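PDB 3F4L: putative oxidoreductase yhhX from Escherichia coli K-12, which probably acts as an NADP-dependent dehydrogenase of the Gfo/Idh/MocA family, perhaps oxidising scyllo-inositol. Local coordinates for residues V94-T99 with L175-M180; G188-V193 with L326-R331; F333-A336 with T340-L343. All coordinates share one frame; numbering follows the deposited sequence.

Contact 1: residues V94-T99 with L175-M180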
loop_
_atom_site.group_PDB
_atom_site.type_symbol
_atom_site.label_atom_id
_atom_site.label_comp_id
_atom_site.label_asym_id
_atom_site.label_seq_id
_atom_site.Cartn_x
_atom_site.Cartn_y
_atom_site.Cartn_z
ATOM N N VAL A 94 1.246 -31.213 -7.561
ATOM C CA VAL A 94 2.508 -30.600 -7.953
ATOM C C VAL A 94 2.927 -29.381 -7.134
ATOM O O VAL A 94 2.142 -28.460 -6.933
ATOM C CB VAL A 94 2.470 -30.170 -9.435
ATOM C CG1 VAL A 94 3.877 -29.834 -9.909
ATOM C CG2 VAL A 94 1.861 -31.272 -10.293
ATOM N N GLU A 95 4.177 -29.377 -6.682
ATOM C CA GLU A 95 4.703 -28.251 -5.913
ATOM C C GLU A 95 4.979 -27.055 -6.821
ATOM O O GLU A 95 5.114 -27.209 -8.033
ATOM C CB GLU A 95 5.992 -28.646 -5.202
ATOM C CG GLU A 95 5.780 -29.218 -3.823
ATOM C CD GLU A 95 7.055 -29.218 -3.015
ATOM O OE1 GLU A 95 6.975 -29.410 -1.781
ATOM O OE2 GLU A 95 8.135 -29.023 -3.618
ATOM N N LYS A 96 5.061 -25.867 -6.226
ATOM C CA LYS A 96 5.328 -24.638 -6.977
ATOM C C LYS A 96 6.648 -24.745 -7.742
ATOM O O LYS A 96 7.646 -25.207 -7.199
ATOM C CB LYS A 96 5.384 -23.440 -6.016
ATOM C CG LYS A 96 4.135 -23.273 -5.144
ATOM C CD LYS A 96 4.012 -24.348 -4.042
ATOM C CE LYS A 96 5.131 -24.207 -3.003
ATOM N NZ LYS A 96 4.910 -25.022 -1.771
ATOM N N PRO A 97 6.671 -24.338 -9.023
ATOM C CA PRO A 97 5.580 -23.800 -9.842
ATOM C C PRO A 97 4.866 -24.954 -10.547
ATOM O O PRO A 97 5.503 -25.922 -10.946
ATOM C CB PRO A 97 6.304 -22.900 -10.856
ATOM C CG PRO A 97 7.800 -23.018 -10.511
ATOM C CD PRO A 97 7.926 -24.313 -9.785
ATOM N N PHE A 98 3.552 -24.841 -10.692
ATOM C CA PHE A 98 2.740 -25.870 -11.344
ATOM C C PHE A 98 3.366 -26.294 -12.671
ATOM O O PHE A 98 3.634 -27.474 -12.903
ATOM C CB PHE A 98 1.331 -25.329 -11.582
ATOM C CG PHE A 98 0.328 -26.385 -11.921
ATOM C CD1 PHE A 98 0.155 -27.487 -11.086
ATOM C CD2 PHE A 98 -0.444 -26.283 -13.067
ATOM C CE1 PHE A 98 -0.777 -28.477 -11.390
ATOM C CE2 PHE A 98 -1.384 -27.271 -13.384
ATOM C CZ PHE A 98 -1.548 -28.368 -12.541
ATOM N N THR A 99 3.594 -25.314 -13.536
ATOM C CA THR A 99 4.211 -25.537 -14.841
ATOM C C THR A 99 4.974 -24.277 -15.185
ATOM O O THR A 99 4.750 -23.226 -14.580
ATOM C CB THR A 99 3.170 -25.782 -15.965
ATOM O OG1 THR A 99 2.177 -24.748 -15.940
ATOM C CG2 THR A 99 2.510 -27.141 -15.797
ATOM N N LEU A 175 7.349 -16.047 -4.265
ATOM C CA LEU A 175 6.417 -15.857 -3.158
ATOM C C LEU A 175 5.039 -15.383 -3.586
ATOM O O LEU A 175 4.028 -15.694 -2.938
ATOM C CB LEU A 175 6.991 -14.862 -2.147
ATOM C CG LEU A 175 8.009 -15.439 -1.167
ATOM C CD1 LEU A 175 7.348 -16.536 -0.345
ATOM C CD2 LEU A 175 9.198 -15.993 -1.924
ATOM N N GLY A 176 5.002 -14.614 -4.663
ATOM C CA GLY A 176 3.738 -14.104 -5.153
ATOM C C GLY A 176 2.772 -15.212 -5.508
ATOM O O GLY A 176 1.556 -15.055 -5.367
ATOM N N VAL A 177 3.303 -16.342 -5.968
ATOM C CA VAL A 177 2.447 -17.461 -6.345
ATOM C C VAL A 177 1.526 -17.849 -5.185
ATOM O O VAL A 177 0.358 -18.177 -5.399
ATOM C CB VAL A 177 3.286 -18.699 -6.817
ATOM C CG1 VAL A 177 4.044 -19.332 -5.643
ATOM C CG2 VAL A 177 2.367 -19.730 -7.475
ATOM N N HIS A 178 2.046 -17.781 -3.958
ATOM C CA HIS A 178 1.272 -18.126 -2.763
ATOM C C HIS A 178 0.342 -17.018 -2.275
ATOM O O HIS A 178 -0.822 -17.256 -1.976
ATOM C CB HIS A 178 2.207 -18.478 -1.617
ATOM C CG HIS A 178 2.903 -19.785 -1.792
ATOM N ND1 HIS A 178 4.265 -19.926 -1.638
ATOM C CD2 HIS A 178 2.423 -21.022 -2.059
ATOM C CE1 HIS A 178 4.594 -21.196 -1.800
ATOM N NE2 HIS A 178 3.494 -21.881 -2.056
ATOM N N THR A 179 0.869 -15.809 -2.162
ATOM C CA THR A 179 0.057 -14.713 -1.691
ATOM C C THR A 179 -1.051 -14.352 -2.674
ATOM O O THR A 179 -2.165 -14.055 -2.256
ATOM C CB THR A 179 0.941 -13.502 -1.344
ATOM O OG1 THR A 179 1.784 -13.175 -2.454
ATOM C CG2 THR A 179 1.814 -13.837 -0.140
HETATM N N MSE A 180 -0.772 -14.408 -3.976
HETATM C CA MSE A 180 -1.817 -14.095 -4.953
HETATM C C MSE A 180 -2.863 -15.204 -4.984
HETATM O O MSE A 180 -4.041 -14.944 -5.206
HETATM C CB MSE A 180 -1.234 -13.891 -6.360
HETATM C CG MSE A 180 -0.443 -12.597 -6.535
HETATM SE SE MSE A 180 -0.493 -11.998 -8.392
HETATM C CE MSE A 180 0.439 -13.492 -9.189
#

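Contact 2: residues G188-V193 with L326-R331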
loop_
_atom_site.group_PDB
_atom_site.type_symbol
_atom_site.label_atom_id
_atom_site.label_comp_id
_atom_site.label_asym_id
_atom_site.label_seq_id
_atom_site.Cartn_x
_atom_site.Cartn_y
_atom_site.Cartn_z
ATOM N N GLY A 188 -11.500 -14.602 -6.764
ATOM C CA GLY A 188 -11.535 -15.073 -8.135
ATOM C C GLY A 188 -10.598 -14.376 -9.105
ATOM O O GLY A 188 -9.472 -14.020 -8.759
ATOM N N ARG A 189 -11.089 -14.194 -10.328
ATOM C CA ARG A 189 -10.349 -13.573 -11.427
ATOM C C ARG A 189 -10.548 -12.053 -11.451
ATOM O O ARG A 189 -11.666 -11.564 -11.624
ATOM C CB ARG A 189 -10.848 -14.170 -12.745
ATOM C CG ARG A 189 -9.795 -14.670 -13.722
ATOM C CD ARG A 189 -10.479 -15.426 -14.884
ATOM N NE ARG A 189 -9.619 -16.440 -15.507
ATOM C CZ ARG A 189 -10.003 -17.266 -16.484
ATOM N NH1 ARG A 189 -11.239 -17.210 -16.969
ATOM N NH2 ARG A 189 -9.152 -18.161 -16.975
ATOM N N PRO A 190 -9.463 -11.282 -11.297
ATOM C CA PRO A 190 -9.578 -9.818 -11.306
ATOM C C PRO A 190 -9.798 -9.241 -12.702
ATOM O O PRO A 190 -9.511 -9.900 -13.711
ATOM C CB PRO A 190 -8.242 -9.370 -10.725
ATOM C CG PRO A 190 -7.301 -10.379 -11.287
ATOM C CD PRO A 190 -8.063 -11.696 -11.093
ATOM N N ASP A 191 -10.294 -8.007 -12.737
ATOM C CA ASP A 191 -10.537 -7.286 -13.981
ATOM C C ASP A 191 -9.223 -6.705 -14.501
ATOM O O ASP A 191 -8.943 -6.747 -15.703
ATOM C CB ASP A 191 -11.510 -6.116 -13.762
ATOM C CG ASP A 191 -12.862 -6.559 -13.251
ATOM O OD1 ASP A 191 -13.370 -7.594 -13.736
ATOM O OD2 ASP A 191 -13.419 -5.862 -12.370
ATOM N N HIS A 192 -8.440 -6.144 -13.583
ATOM C CA HIS A 192 -7.168 -5.513 -13.915
ATOM C C HIS A 192 -6.088 -5.847 -12.891
ATOM O O HIS A 192 -6.381 -6.224 -11.753
ATOM C CB HIS A 192 -7.309 -3.991 -13.914
ATOM C CG HIS A 192 -8.569 -3.489 -14.546
ATOM N ND1 HIS A 192 -8.758 -3.458 -15.911
ATOM C CD2 HIS A 192 -9.700 -2.982 -13.996
ATOM C CE1 HIS A 192 -9.951 -2.950 -16.175
ATOM N NE2 HIS A 192 -10.540 -2.653 -15.030
ATOM N N VAL A 193 -4.837 -5.688 -13.305
ATOM C CA VAL A 193 -3.709 -5.914 -12.413
ATOM C C VAL A 193 -2.671 -4.822 -12.612
ATOM O O VAL A 193 -2.301 -4.511 -13.742
ATOM C CB VAL A 193 -3.021 -7.273 -12.662
ATOM C CG1 VAL A 193 -1.831 -7.419 -11.717
ATOM C CG2 VAL A 193 -4.004 -8.418 -12.436
ATOM N N LEU A 326 -1.059 -18.194 -12.902
ATOM C CA LEU A 326 0.014 -18.283 -13.888
ATOM C C LEU A 326 -0.011 -17.127 -14.885
ATOM O O LEU A 326 1.035 -16.586 -15.249
ATOM C CB LEU A 326 -0.081 -19.607 -14.650
ATOM C CG LEU A 326 0.498 -20.862 -13.982
ATOM C CD1 LEU A 326 0.098 -20.920 -12.509
ATOM C CD2 LEU A 326 -0.015 -22.096 -14.739
ATOM N N GLU A 327 -1.204 -16.756 -15.337
ATOM C CA GLU A 327 -1.333 -15.665 -16.300
ATOM C C GLU A 327 -0.889 -14.334 -15.692
ATOM O O GLU A 327 -0.155 -13.567 -16.322
ATOM C CB GLU A 327 -2.781 -15.557 -16.782
ATOM C CG GLU A 327 -2.991 -14.542 -17.876
ATOM C CD GLU A 327 -4.437 -14.462 -18.318
ATOM O OE1 GLU A 327 -5.051 -15.522 -18.562
ATOM O OE2 GLU A 327 -4.962 -13.335 -18.434
ATOM N N ILE A 328 -1.331 -14.068 -14.464
ATOM C CA ILE A 328 -0.962 -12.831 -13.783
ATOM C C ILE A 328 0.558 -12.750 -13.605
ATOM O O ILE A 328 1.165 -11.715 -13.863
ATOM C CB ILE A 328 -1.673 -12.715 -12.404
ATOM C CG1 ILE A 328 -3.185 -12.506 -12.625
ATOM C CG2 ILE A 328 -1.097 -11.535 -11.616
ATOM C CD1 ILE A 328 -4.047 -12.517 -11.348
ATOM N N LEU A 329 1.177 -13.846 -13.178
ATOM C CA LEU A 329 2.622 -13.858 -13.001
ATOM C C LEU A 329 3.347 -13.567 -14.322
ATOM O O LEU A 329 4.250 -12.724 -14.374
ATOM C CB LEU A 329 3.073 -15.214 -12.437
ATOM C CG LEU A 329 2.711 -15.465 -10.968
ATOM C CD1 LEU A 329 3.072 -16.885 -10.563
ATOM C CD2 LEU A 329 3.457 -14.448 -10.096
ATOM N N GLU A 330 2.937 -14.246 -15.388
ATOM C CA GLU A 330 3.560 -14.060 -16.699
ATOM C C GLU A 330 3.440 -12.639 -17.213
ATOM O O GLU A 330 4.420 -12.043 -17.648
ATOM C CB GLU A 330 2.940 -14.998 -17.745
ATOM C CG GLU A 330 3.079 -16.484 -17.456
ATOM C CD GLU A 330 2.706 -17.347 -18.656
ATOM O OE1 GLU A 330 1.634 -17.107 -19.259
ATOM O OE2 GLU A 330 3.488 -18.267 -18.994
ATOM N N ARG A 331 2.227 -12.097 -17.169
ATOM C CA ARG A 331 1.988 -10.752 -17.666
ATOM C C ARG A 331 2.660 -9.656 -16.842
ATOM O O ARG A 331 2.654 -8.491 -17.232
ATOM C CB ARG A 331 0.482 -10.500 -17.785
ATOM C CG ARG A 331 -0.199 -11.451 -18.780
ATOM C CD ARG A 331 -1.566 -10.932 -19.210
ATOM N NE ARG A 331 -1.439 -9.649 -19.890
ATOM C CZ ARG A 331 -2.465 -8.904 -20.290
ATOM N NH1 ARG A 331 -3.709 -9.314 -20.076
ATOM N NH2 ARG A 331 -2.243 -7.748 -20.907
#

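Contact 3: residues F333-A336 with T340-L343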
loop_
_atom_site.group_PDB
_atom_site.type_symbol
_atom_site.label_atom_id
_atom_site.label_comp_id
_atom_site.label_asym_id
_atom_site.label_seq_id
_atom_site.Cartn_x
_atom_site.Cartn_y
_atom_site.Cartn_z
ATOM N N PHE A 333 5.708 -9.511 -16.481
ATOM C CA PHE A 333 6.943 -9.258 -17.214
ATOM C C PHE A 333 6.655 -8.994 -18.696
ATOM O O PHE A 333 7.546 -9.049 -19.543
ATOM C CB PHE A 333 7.892 -10.451 -17.031
ATOM C CG PHE A 333 8.297 -10.671 -15.601
ATOM C CD1 PHE A 333 9.258 -9.863 -15.002
ATOM C CD2 PHE A 333 7.659 -11.631 -14.825
ATOM C CE1 PHE A 333 9.570 -10.005 -13.654
ATOM C CE2 PHE A 333 7.966 -11.776 -13.474
ATOM C CZ PHE A 333 8.924 -10.961 -12.890
ATOM N N GLU A 334 5.397 -8.689 -18.986
ATOM C CA GLU A 334 4.952 -8.403 -20.345
ATOM C C GLU A 334 5.588 -7.099 -20.816
ATOM O O GLU A 334 6.017 -6.982 -21.963
ATOM C CB GLU A 334 3.430 -8.287 -20.362
ATOM C CG GLU A 334 2.805 -8.301 -21.734
ATOM C CD GLU A 334 1.296 -8.354 -21.657
ATOM O OE1 GLU A 334 0.687 -7.356 -21.218
ATOM O OE2 GLU A 334 0.724 -9.399 -22.024
ATOM N N GLN A 335 5.639 -6.116 -19.922
ATOM C CA GLN A 335 6.245 -4.828 -20.229
ATOM C C GLN A 335 7.034 -4.351 -19.012
ATOM O O GLN A 335 6.936 -4.942 -17.933
ATOM C CB GLN A 335 5.171 -3.808 -20.639
ATOM C CG GLN A 335 4.057 -3.596 -19.645
ATOM C CD GLN A 335 2.860 -2.877 -20.257
ATOM O OE1 GLN A 335 3.008 -1.838 -20.909
ATOM N NE2 GLN A 335 1.663 -3.427 -20.042
ATOM N N ALA A 336 7.832 -3.304 -19.185
ATOM C CA ALA A 336 8.633 -2.781 -18.084
ATOM C C ALA A 336 7.755 -2.303 -16.930
ATOM O O ALA A 336 6.643 -1.812 -17.146
ATOM C CB ALA A 336 9.519 -1.628 -18.577
ATOM N N THR A 340 0.228 -1.745 -15.947
ATOM C CA THR A 340 -1.110 -2.200 -15.609
ATOM C C THR A 340 -1.636 -2.991 -16.799
ATOM O O THR A 340 -1.257 -2.730 -17.946
ATOM C CB THR A 340 -2.055 -1.016 -15.322
ATOM O OG1 THR A 340 -1.498 -0.195 -14.288
ATOM C CG2 THR A 340 -3.415 -1.523 -14.867
ATOM N N VAL A 341 -2.488 -3.971 -16.526
ATOM C CA VAL A 341 -3.067 -4.794 -17.577
ATOM C C VAL A 341 -4.503 -5.160 -17.223
ATOM O O VAL A 341 -4.891 -5.162 -16.051
ATOM C CB VAL A 341 -2.285 -6.114 -17.769
ATOM C CG1 VAL A 341 -0.802 -5.824 -18.010
ATOM C CG2 VAL A 341 -2.464 -7.000 -16.549
ATOM N N THR A 342 -5.285 -5.460 -18.249
ATOM C CA THR A 342 -6.663 -5.876 -18.064
ATOM C C THR A 342 -6.701 -7.349 -18.445
ATOM O O THR A 342 -6.120 -7.751 -19.457
ATOM C CB THR A 342 -7.620 -5.084 -18.974
ATOM O OG1 THR A 342 -7.223 -5.246 -20.339
ATOM C CG2 THR A 342 -7.582 -3.609 -18.622
ATOM N N LEU A 343 -7.355 -8.160 -17.622
ATOM C CA LEU A 343 -7.454 -9.589 -17.889
ATOM C C LEU A 343 -8.711 -9.936 -18.676
ATOM O O LEU A 343 -9.819 -9.555 -18.293
ATOM C CB LEU A 343 -7.470 -10.383 -16.579
ATOM C CG LEU A 343 -6.158 -10.698 -15.869
ATOM C CD1 LEU A 343 -5.462 -9.422 -15.498
ATOM C CD2 LEU A 343 -6.450 -11.540 -14.627
#

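Contact 1: residues V94-T99 with L175-M180
Lys96 reaches from the Rossmann-domain loop to helix 171-187, where its side chain meets Val177 and His178. At the start of that side chain, CB already faces the helix, with Val177 CG1 its closest neighbour there. CG, set anti to the carbonyl carbon (chi1 -55°), touches two residues: it lies 4.0 Å from Val177 CG1 and 3.4 Å from His178 NE2. The chain then bends at both chi2 (72°) and chi3 (66°), which curls it round the imidazole nitrogen instead of letting it run past. CD comes within 3.2 Å of His178 NE2. CE lies at the ring edge, 3.3 Å from His178 CE1 and 3.0 Å from His178 NE2, the latter an unusually short approach whose exact geometry is doubtful. At the tip, NZ lies in the imidazole plane, 3.5 Å from His178 NE2, but the angle is too poor for a hydrogen bond. The two side chains cross at about a right angle. Val177 CG1 sits over the centre of the imidazole, 4.0 Å above its plane, and thus packs against the ring face as well as the lysine CG. Glu95, Lys96 and Pro97, with a cis peptide before the proline, form the EKP sequence of this family. The lysine and a histidine from the following domain commonly line the active site in relatives, and the closeness of Lys96 to His178 is consistent with that arrangement. Glu95 turns away to hydrogen-bond His18 and Ser13, while Pro97 O accepts from His78. The loop leads on to helix 102-115, so the contact joins the C-terminal end of strand 91-94 in the parallel Rossmann sheet to helix 171-187 of the C-terminal alpha/beta domain, with helix 319-331 flanking both.

Contact 2: residues G188-V193 with L326-R331
Ile328 packs between Pro190 and Val193, seating helix 319-331 on the sheet of the C-terminal alpha/beta domain, near the end where strand 192-198 begins. The isoleucine is turned differently against its two partners. Its CD1 and the pyrrolidine ring of Pro190 reach toward each other, CD1 coming 3.9 Å from Pro190 CG and 4.1 Å from Pro190 CD. Against Val193 the two branched side chains cross obliquely and meet branch to branch: Ile328 CG1 lies 4.2 Å from Val193 CG2, and Ile328 CG2 lies 4.2 Å from Val193 CG1. An extended chi2 (174°) carries the delta methyl beyond the valine and on to the proline, so one side chain serves both. With an alanine here, a gap is likely to open between helix and sheet, leaving the Pro190 ring and both Val193 methyls without their apolar partner from the helix. All three residues are buried, and Leu214 and Leu343 add to the same apolar layer, with Met180 of helix 171-187 on the helix side. Gly188, the first residue to leave helical angles after helix 171-187, has a positive phi (91°); Pro190 follows two residues on. Polar groups lie round the margin of the contact. Arg189 NE hydrogen-bonds Thr324 OG1 one turn earlier on the helix, whereas Arg189 NH2 stays 5.1 Å from Glu327 OE1, opposite charges near each other but not touching. The backbone at the central residue is also tied to the sheet: Ile328 O is hydrogen-bonded to the hydroxyl OH of Tyr195.

Contact 3: residues F333-A336 with T340-L343
Glu334 OE1 is held in a salt bridge to Arg331 NH2 and at the same time rests 3.9 Å from Val341 CG1. The carboxylate therefore has its charge met by the preceding helix while the same oxygen also touches an apolar methyl of the strand. Beyond CG, which stands anti to the backbone N (chi1 -167°), the glutamate chain is extended, and it crosses Val341 at a slant. Gln335 comes to the same methyl from another direction. Its CG takes the position between the backbone N and the carbonyl carbon (chi1 56°), and the extended chain beyond slides past the valine in the opposite sense. The amide nitrogen Gln335 NE2 ends 4.0 Å from Val341 CG1. It is also 3.7 Å from Thr340 O, too far for a hydrogen bond, so this approach is loose. Val341 CG1 is thus touched by the ends of two polar side chains, while the valine itself is buried. Glu334 and Gln335 are exposed and touch a crystal neighbour, which may influence how they lie. Arg331 strengthens the link, since its NH1 hydrogen-bonds Thr342 O on the strand while its NH2 holds Glu334 OE1 and its NE faces Glu334 OE2, so the carboxylate is met at both oxygens. Thr340 turns its CB away from the loop, and its OG1 is hydrogen-bonded to OG1 of Thr340 in the second subunit. The arrangement is a loop folded back over the strand it leads into. It follows helix 319-331 and lies over strand 339-342 at Val341 and Thr340; that strand is the last of the mixed sheet within this chain, runs antiparallel to strand 192-198 beside it, and meets the second subunit at Thr340.

Overall arrangement
The three contacts run from the domain junction out to the subunit interface. Contact 1, at the presumed active-site cleft, and contact 2 have centres 13 Å apart. Helix 319-331 is met both by helix 171-187, where Val177 CB lies 4.2 Å from Leu329 CD1, and by loop 94-99, where Thr99 OG1 lies 3.6 Å from Leu326 CD2. Contacts 2 and 3 have centres 9 Å apart and share the sheet. Val193 N to Val341 O at 2.8 Å and Leu343 N to Asp191 O at 2.9 Å are probable hydrogen bonds, the first between strands 192-198 and 339-342, the second just beyond them. Contacts 1 and 3 do not touch, their nearest atoms about 9 Å apart.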